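PDB 3U4F: mandelate racemase/muconate lactonizing enzyme family protein from Roseovarius nubinhibens ISM, which binds magnesium in a TIM-barrel active site of the enolase superfamily and may have hydro-lyase activity. Local coordinates for residues Leu203-Ser208 with His229-Cys234; Ile251-Gly256 with Ala273-Gln278. One frame throughout, in Å; residues are numbered along the deposited sequence.

Contacts 1 and 2 are successive steps round the same barrel sheet: strand 229-231 of contact 1 lies beside strand 253-255 of contact 2, and the centres of the two contacts are about 9 Å apart. Both are largely buried and both join neighbouring parallel strands through a beta-alpha-beta unit. Their chemistry differs with place. Contact 1 gathers acidic side chains at the C-terminal ends of its strands, round a magnesium ion with guanidine bound. Contact 2 mixes backbone pairing with side-chain bonds at both ends, with valines and glycines inside and two partly exposed aspartates, Asp252 and Asp275, at its start. Gln278 links them by donating to Glu231.

Contact 1. Residues Leu203-Ser208 with His229-Cys234; sequences LIDANS and HFEEPC. With MG (magnesium ion), chain E; GAI (guanidine), chain F.
Leu203 lays its CD2 methyl over one face of the His229 imidazole, 3.6 Å from the ring centroid and 12° off the normal, a CH-pi contact that suits a branched aliphatic side chain. The ring of His229 is swung away from its backbone N (chi1 172°), which brings NE2 to Glu231 OE1 at 2.8 Å. This nearly straight bond meets OE1 on its anti side; Lys167 and Gln278 share that oxygen, while OE2 binds the metal. Replacing His229 by an alanine is likely to leave Glu231 OE1 one donor short, though still held by Lys167 and Gln278, and to open a gap beside Leu203 CD2. Strands 201-205 and 229-231 run parallel, joined by helix 212-224 in a right-handed beta-alpha-beta crossover of the TIM barrel, with their C-terminal ends at the active site. There the carboxylates of Asp205 and Glu231, planes 35° apart, bring OD2 and OE2 within 2.9 Å, a closeness the magnesium pays for by binding each at 2.1 Å. Glu257, guanidine N2 and N3 and water 1 are its other ligands, the water lying between Asp205 OD1 and Glu232 OE1. Asp205 OD1 also closes an Asx turn by accepting from Asn207 N at 3.1 Å. Ser208 OG donates to Glu232 OE2 at 2.6 Å. On the face away from Asp205 and Glu231, Ile204 CG2 lies 3.8 Å from Phe230 CD1, against helix 212-224.

Contact 2. Residues Ile251-Gly256 with Ala273-Gln278; sequences IDVTGG and AVDVVQ
Thr254 sets its CG2 methyl against Val276, 3.6 Å from CB, the two beta-branched side chains lying side by side and pointing the same way. The torsion that sends CG2 there places OG1 between the backbone N and the carbonyl carbon (chi1 78°), from where the hydroxyl donates to Gln278 OE1 at 2.6 Å. It comes in 62° above the amide's carbonyl plane, so it does not follow a lone pair. Threonine thus serves two ends at once, a methyl for the valine and a hydroxyl for the amide. Gln278, long enough to reach across, uses its other amide atom, NE2, to donate to Glu231, a magnesium ligand, and so acts as a second-shell residue.

At the other end Asp275 turns back to the neighbouring strand: OD2 accepts from Val253 N at 2.8 Å, nearly straight and on its anti lone pair, while Asp275 N donates to Val253 O at 2.7 Å. A short acidic side chain can therefore take the amide hydrogen of Val253, just ahead of the Thr254–Val276 pair. Water 2 also donates to OD2 and to Ile251 O. Asp275 and Ser246 belong to a second magnesium site seen for this protein; in this chain the aspartate does not bind the ion, whose nearest approach to its side chain is about 4 Å.

Gly255, without a side chain, runs fully extended and is packed by Val274 CG1, 3.8 Å from its N. Gly255 O accepts from Gln278 N, and Gly256 has a backbone shape that a larger residue would strain against the preceding carbonyl. Strands 253-255 and 276-277 are parallel neighbours joined by helix 262-270, whose Met268 meets Val274; helix 239-248 touches Val253 and Asp275 through Ser246, and strand 229-231 flanks Thr254 with His229 and Glu231.

Contact 1. Residues Leu203-Ser208 with His229-Cys234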
ATOM      1  N   LEU A 203      27.297  -7.174  10.383  1.00  9.21           N
ATOM      2  CA  LEU A 203      25.874  -7.324  10.071  1.00  8.22           C
ATOM      3  C   LEU A 203      25.757  -7.586   8.574  1.00  7.99           C
ATOM      4  O   LEU A 203      26.625  -7.187   7.804  1.00  8.24           O
ATOM      5  CB  LEU A 203      25.133  -6.004  10.380  1.00  7.49           C
ATOM      6  CG  LEU A 203      25.110  -5.373  11.769  1.00  7.78           C
ATOM      7  CD1 LEU A 203      26.430  -4.708  12.163  1.00 11.53           C
ATOM      8  CD2 LEU A 203      23.958  -4.285  11.801  1.00  4.58           C
ATOM      9  N   ILE A 204      24.681  -8.230   8.142  1.00  8.57           N
ATOM     10  CA  ILE A 204      24.488  -8.422   6.709  1.00  7.77           C
ATOM     11  C   ILE A 204      23.011  -8.281   6.420  1.00  7.71           C
ATOM     12  O   ILE A 204      22.168  -8.503   7.301  1.00  7.10           O
ATOM     13  CB  ILE A 204      25.049  -9.811   6.213  1.00  7.94           C
ATOM     14  CG1 ILE A 204      25.312  -9.814   4.690  1.00  8.62           C
ATOM     15  CG2 ILE A 204      24.163 -10.967   6.671  1.00  9.71           C
ATOM     16  CD1 ILE A 204      26.387 -10.881   4.272  1.00  9.90           C
ATOM     17  N   ASP A 205      22.694  -7.948   5.177  1.00  7.18           N
ATOM     18  CA  ASP A 205      21.305  -7.713   4.807  1.00  7.59           C
ATOM     19  C   ASP A 205      21.118  -8.374   3.433  1.00  7.58           C
ATOM     20  O   ASP A 205      21.851  -8.062   2.502  1.00  7.22           O
ATOM     21  CB  ASP A 205      21.101  -6.201   4.720  1.00  8.26           C
ATOM     22  CG  ASP A 205      19.633  -5.785   4.624  1.00 10.47           C
ATOM     23  OD1 ASP A 205      18.805  -6.574   4.140  1.00 11.41           O
ATOM     24  OD2 ASP A 205      19.315  -4.637   5.052  1.00  9.75           O
ATOM     25  N   ALA A 206      20.147  -9.281   3.340  1.00  8.10           N
ATOM     26  CA  ALA A 206      19.882 -10.059   2.113  1.00  7.70           C
ATOM     27  C   ALA A 206      18.771  -9.459   1.269  1.00  7.84           C
ATOM     28  O   ALA A 206      18.425  -9.974   0.197  1.00  8.77           O
ATOM     29  CB  ALA A 206      19.536 -11.514   2.478  1.00  7.68           C
ATOM     30  N   ASN A 207      18.175  -8.386   1.764  1.00  7.73           N
ATOM     31  CA  ASN A 207      17.069  -7.710   1.050  1.00  7.70           C
ATOM     32  C   ASN A 207      16.131  -8.645   0.305  1.00  7.26           C
ATOM     33  O   ASN A 207      15.921  -8.501  -0.927  1.00  7.55           O
ATOM     34  CB  ASN A 207      17.631  -6.656   0.098  1.00  7.50           C
ATOM     35  CG  ASN A 207      18.287  -5.499   0.833  1.00  9.35           C
ATOM     36  OD1 ASN A 207      17.610  -4.564   1.312  1.00 11.78           O
ATOM     37  ND2 ASN A 207      19.591  -5.550   0.925  1.00  5.28           N
ATOM     38  N   SER A 208      15.557  -9.590   1.042  1.00  8.07           N
ATOM     39  CA  SER A 208      14.443 -10.433   0.531  1.00  8.20           C
ATOM     40  C   SER A 208      14.823 -11.462  -0.512  1.00  9.91           C
ATOM     41  O   SER A 208      13.970 -11.931  -1.273  1.00  9.88           O
ATOM     42  CB  SER A 208      13.287  -9.555  -0.009  1.00  8.35           C
ATOM     43  OG  SER A 208      12.544  -8.965   1.049  1.00  7.01           O
ATOM     44  N   HIS A 229      23.913 -10.242  13.077  1.00  8.15           N
ATOM     45  CA  HIS A 229      22.683  -9.578  12.606  1.00  7.21           C
ATOM     46  C   HIS A 229      22.479 -10.027  11.150  1.00  6.15           C
ATOM     47  O   HIS A 229      23.344  -9.796  10.303  1.00  6.76           O
ATOM     48  CB  HIS A 229      22.923  -8.052  12.728  1.00  7.08           C
ATOM     49  CG  HIS A 229      21.867  -7.177  12.120  1.00  8.20           C
ATOM     50  ND1 HIS A 229      21.143  -6.270  12.865  1.00  9.98           N
ATOM     51  CD2 HIS A 229      21.453  -7.027  10.839  1.00  8.87           C
ATOM     52  CE1 HIS A 229      20.322  -5.600  12.072  1.00  8.36           C
ATOM     53  NE2 HIS A 229      20.491  -6.041  10.836  1.00  9.59           N
ATOM     54  N   PHE A 230      21.353 -10.669  10.886  1.00  6.31           N
ATOM     55  CA  PHE A 230      21.026 -11.220   9.559  1.00  5.63           C
ATOM     56  C   PHE A 230      19.661 -10.650   9.180  1.00  6.03           C
ATOM     57  O   PHE A 230      18.606 -11.092   9.673  1.00  7.31           O
ATOM     58  CB  PHE A 230      20.989 -12.754   9.695  1.00  5.69           C
ATOM     59  CG  PHE A 230      20.757 -13.505   8.407  1.00  6.46           C
ATOM     60  CD1 PHE A 230      20.922 -12.903   7.169  1.00  7.41           C
ATOM     61  CD2 PHE A 230      20.442 -14.856   8.467  1.00  8.39           C
ATOM     62  CE1 PHE A 230      20.736 -13.642   5.980  1.00  9.17           C
ATOM     63  CE2 PHE A 230      20.258 -15.610   7.279  1.00  8.67           C
ATOM     64  CZ  PHE A 230      20.407 -15.009   6.060  1.00  8.45           C
ATOM     65  N   GLU A 231      19.691  -9.654   8.308  1.00  5.73           N
ATOM     66  CA  GLU A 231      18.522  -8.860   8.008  1.00  5.43           C
ATOM     67  C   GLU A 231      17.812  -9.324   6.734  1.00  5.54           C
ATOM     68  O   GLU A 231      18.454  -9.593   5.741  1.00  7.36           O
ATOM     69  CB  GLU A 231      18.950  -7.400   7.898  1.00  5.81           C
ATOM     70  CG  GLU A 231      17.831  -6.438   7.544  1.00  6.91           C
ATOM     71  CD  GLU A 231      18.228  -5.006   7.836  1.00  9.68           C
ATOM     72  OE1 GLU A 231      19.214  -4.806   8.611  1.00  8.10           O
ATOM     73  OE2 GLU A 231      17.534  -4.091   7.317  1.00  7.43           O
ATOM     74  N   GLU A 232      16.485  -9.395   6.823  1.00  6.23           N
ATOM     75  CA  GLU A 232      15.568  -9.646   5.712  1.00  7.62           C
ATOM     76  C   GLU A 232      16.012 -10.845   4.875  1.00  7.62           C
ATOM     77  O   GLU A 232      16.230 -10.722   3.692  1.00  8.17           O
ATOM     78  CB  GLU A 232      15.382  -8.361   4.862  1.00  7.18           C
ATOM     79  CG  GLU A 232      14.129  -8.351   3.977  1.00  8.78           C
ATOM     80  CD  GLU A 232      13.911  -6.990   3.325  1.00  9.95           C
ATOM     81  OE1 GLU A 232      13.929  -6.002   4.088  1.00 10.63           O
ATOM     82  OE2 GLU A 232      13.702  -6.928   2.074  1.00  9.20           O
ATOM     83  N   PRO A 233      16.183 -12.017   5.516  1.00  8.08           N
ATOM     84  CA  PRO A 233      16.738 -13.176   4.773  1.00  8.52           C
ATOM     85  C   PRO A 233      15.841 -13.602   3.617  1.00  9.23           C
ATOM     86  O   PRO A 233      16.334 -14.038   2.562  1.00 10.04           O
ATOM     87  CB  PRO A 233      16.757 -14.305   5.836  1.00  7.93           C
ATOM     88  CG  PRO A 233      15.804 -13.845   6.938  1.00  9.97           C
ATOM     89  CD  PRO A 233      15.986 -12.316   6.949  1.00  8.51           C
ATOM     90  N   CYS A 234      14.534 -13.501   3.848  1.00  9.55           N
ATOM     91  CA  CYS A 234      13.506 -13.976   2.924  1.00  9.82           C
ATOM     92  C   CYS A 234      12.591 -12.825   2.474  1.00  9.20           C
ATOM     93  O   CYS A 234      12.469 -11.807   3.166  1.00  8.93           O
ATOM     94  CB  CYS A 234      12.636 -14.994   3.647  1.00  9.74           C
ATOM     95  SG  CYS A 234      13.543 -16.477   4.239  1.00 12.44           S
TER
HETATM   96 MG    MG E 371      17.484  -3.577   5.300  1.00  9.54          MG
HETATM   97  C   GAI F 372      18.862  -1.497   4.671  1.00  9.59           C
HETATM   98  N1  GAI F 372      19.627  -0.471   4.402  1.00  7.01           N
HETATM   99  N2  GAI F 372      18.153  -2.216   3.730  1.00  7.85           N
HETATM  100  N3  GAI F 372      18.683  -1.888   5.944  1.00  7.17           N
HETATM  101  O   HOH W   1      16.605  -5.084   4.350  1.00  9.90           O

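Contact 2. Residues Ile251-Gly256 with Ala273-Gln278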
ATOM      1  N   ILE A 251      21.838 -16.779  15.316  1.00 12.34           N
ATOM      2  CA  ILE A 251      22.093 -15.367  14.945  1.00 11.33           C
ATOM      3  C   ILE A 251      20.748 -14.613  14.929  1.00 11.31           C
ATOM      4  O   ILE A 251      19.726 -15.191  14.549  1.00 10.48           O
ATOM      5  CB  ILE A 251      22.860 -15.256  13.591  1.00 11.29           C
ATOM      6  CG1 ILE A 251      23.238 -13.788  13.261  1.00 11.34           C
ATOM      7  CG2 ILE A 251      22.097 -16.001  12.459  1.00 11.18           C
ATOM      8  CD1 ILE A 251      24.281 -13.666  12.128  1.00 10.68           C
ATOM      9  N   ASP A 252      20.742 -13.355  15.390  1.00 11.12           N
ATOM     10  CA  ASP A 252      19.550 -12.504  15.312  1.00 10.34           C
ATOM     11  C   ASP A 252      19.159 -12.336  13.853  1.00  9.79           C
ATOM     12  O   ASP A 252      20.001 -11.956  13.014  1.00 10.22           O
ATOM     13  CB  ASP A 252      19.813 -11.092  15.877  1.00 10.52           C
ATOM     14  CG  ASP A 252      19.787 -11.030  17.402  1.00 13.35           C
ATOM     15  OD1 ASP A 252      19.269 -11.959  18.064  1.00 14.10           O
ATOM     16  OD2 ASP A 252      20.279 -10.015  17.935  1.00 13.85           O
ATOM     17  N   VAL A 253      17.892 -12.607  13.579  1.00  9.04           N
ATOM     18  CA  VAL A 253      17.254 -12.339  12.278  1.00  8.53           C
ATOM     19  C   VAL A 253      16.352 -11.111  12.498  1.00  8.58           C
ATOM     20  O   VAL A 253      15.630 -11.010  13.505  1.00  8.51           O
ATOM     21  CB  VAL A 253      16.437 -13.558  11.781  1.00  8.07           C
ATOM     22  CG1 VAL A 253      15.529 -13.216  10.559  1.00  9.84           C
ATOM     23  CG2 VAL A 253      17.369 -14.748  11.446  1.00  7.35           C
ATOM     24  N   THR A 254      16.419 -10.177  11.555  1.00  9.17           N
ATOM     25  CA  THR A 254      15.885  -8.829  11.764  1.00  8.75           C
ATOM     26  C   THR A 254      15.084  -8.438  10.524  1.00  9.22           C
ATOM     27  O   THR A 254      15.343  -8.944   9.430  1.00  8.86           O
ATOM     28  CB  THR A 254      17.019  -7.821  12.061  1.00  9.32           C
ATOM     29  OG1 THR A 254      17.688  -7.442  10.858  1.00 10.06           O
ATOM     30  CG2 THR A 254      18.088  -8.447  13.023  1.00  9.16           C
ATOM     31  N   GLY A 255      14.081  -7.583  10.695  1.00  8.64           N
ATOM     32  CA  GLY A 255      13.400  -7.048   9.519  1.00  8.38           C
ATOM     33  C   GLY A 255      12.272  -6.106   9.874  1.00  8.03           C
ATOM     34  O   GLY A 255      12.006  -5.860  11.063  1.00  7.21           O
ATOM     35  N   GLY A 256      11.629  -5.589   8.820  1.00  6.91           N
ATOM     36  CA  GLY A 256      10.404  -4.808   8.933  1.00  7.41           C
ATOM     37  C   GLY A 256      10.459  -3.462   8.215  1.00  6.76           C
ATOM     38  O   GLY A 256       9.487  -2.717   8.272  1.00  6.71           O
ATOM     39  N   ALA A 273       8.367 -13.515  14.492  1.00 10.32           N
ATOM     40  CA  ALA A 273       8.954 -13.890  13.242  1.00  9.54           C
ATOM     41  C   ALA A 273      10.406 -13.390  13.144  1.00  9.17           C
ATOM     42  O   ALA A 273      11.199 -13.959  12.409  1.00  9.37           O
ATOM     43  CB  ALA A 273       8.127 -13.340  12.105  1.00  9.78           C
ATOM     44  N   VAL A 274      10.731 -12.299  13.851  1.00  8.60           N
ATOM     45  CA  VAL A 274      12.086 -11.767  13.870  1.00  8.01           C
ATOM     46  C   VAL A 274      12.538 -11.548  15.326  1.00  8.03           C
ATOM     47  O   VAL A 274      11.708 -11.462  16.233  1.00  8.38           O
ATOM     48  CB  VAL A 274      12.245 -10.414  13.082  1.00  8.82           C
ATOM     49  CG1 VAL A 274      11.981 -10.586  11.589  1.00  8.92           C
ATOM     50  CG2 VAL A 274      11.315  -9.346  13.640  1.00  7.27           C
ATOM     51  N   ASP A 275      13.853 -11.437  15.505  1.00  7.25           N
ATOM     52  CA  ASP A 275      14.473 -11.180  16.811  1.00  8.45           C
ATOM     53  C   ASP A 275      14.635  -9.702  17.117  1.00  8.27           C
ATOM     54  O   ASP A 275      14.673  -9.323  18.286  1.00  8.37           O
ATOM     55  CB  ASP A 275      15.832 -11.862  16.865  1.00  7.53           C
ATOM     56  CG  ASP A 275      15.730 -13.368  16.597  1.00  8.04           C
ATOM     57  OD1 ASP A 275      15.095 -14.093  17.420  1.00  9.06           O
ATOM     58  OD2 ASP A 275      16.212 -13.800  15.533  1.00  7.82           O
ATOM     59  N   VAL A 276      14.754  -8.885  16.069  1.00  7.63           N
ATOM     60  CA  VAL A 276      14.898  -7.428  16.197  1.00  8.13           C
ATOM     61  C   VAL A 276      13.949  -6.808  15.151  1.00  8.07           C
ATOM     62  O   VAL A 276      13.968  -7.224  13.999  1.00  8.52           O
ATOM     63  CB  VAL A 276      16.322  -6.994  15.867  1.00  7.64           C
ATOM     64  CG1 VAL A 276      16.479  -5.464  15.990  1.00  8.48           C
ATOM     65  CG2 VAL A 276      17.364  -7.686  16.769  1.00  9.16           C
ATOM     66  N   VAL A 277      13.146  -5.825  15.546  1.00  7.78           N
ATOM     67  CA  VAL A 277      12.255  -5.164  14.589  1.00  7.32           C
ATOM     68  C   VAL A 277      12.893  -3.896  14.004  1.00  6.50           C
ATOM     69  O   VAL A 277      13.615  -3.164  14.704  1.00  5.56           O
ATOM     70  CB  VAL A 277      10.844  -4.892  15.175  1.00  7.89           C
ATOM     71  CG1 VAL A 277      10.216  -6.198  15.671  1.00  7.78           C
ATOM     72  CG2 VAL A 277      10.888  -3.905  16.341  1.00  8.74           C
ATOM     73  N   GLN A 278      12.608  -3.626  12.732  1.00  4.95           N
ATOM     74  CA  GLN A 278      13.306  -2.562  12.018  1.00  6.42           C
ATOM     75  C   GLN A 278      12.341  -1.652  11.230  1.00  6.82           C
ATOM     76  O   GLN A 278      12.467  -1.523  10.039  1.00  7.10           O
ATOM     77  CB  GLN A 278      14.354  -3.147  11.065  1.00  6.16           C
ATOM     78  CG  GLN A 278      15.394  -3.962  11.810  1.00  7.00           C
ATOM     79  CD  GLN A 278      16.497  -4.365  10.892  1.00 10.52           C
ATOM     80  OE1 GLN A 278      16.331  -5.301  10.124  1.00  8.82           O
ATOM     81  NE2 GLN A 278      17.641  -3.664  10.956  1.00  8.30           N
TER
HETATM   82  O   HOH W   2      17.275 -16.087  15.027  1.00 13.25           O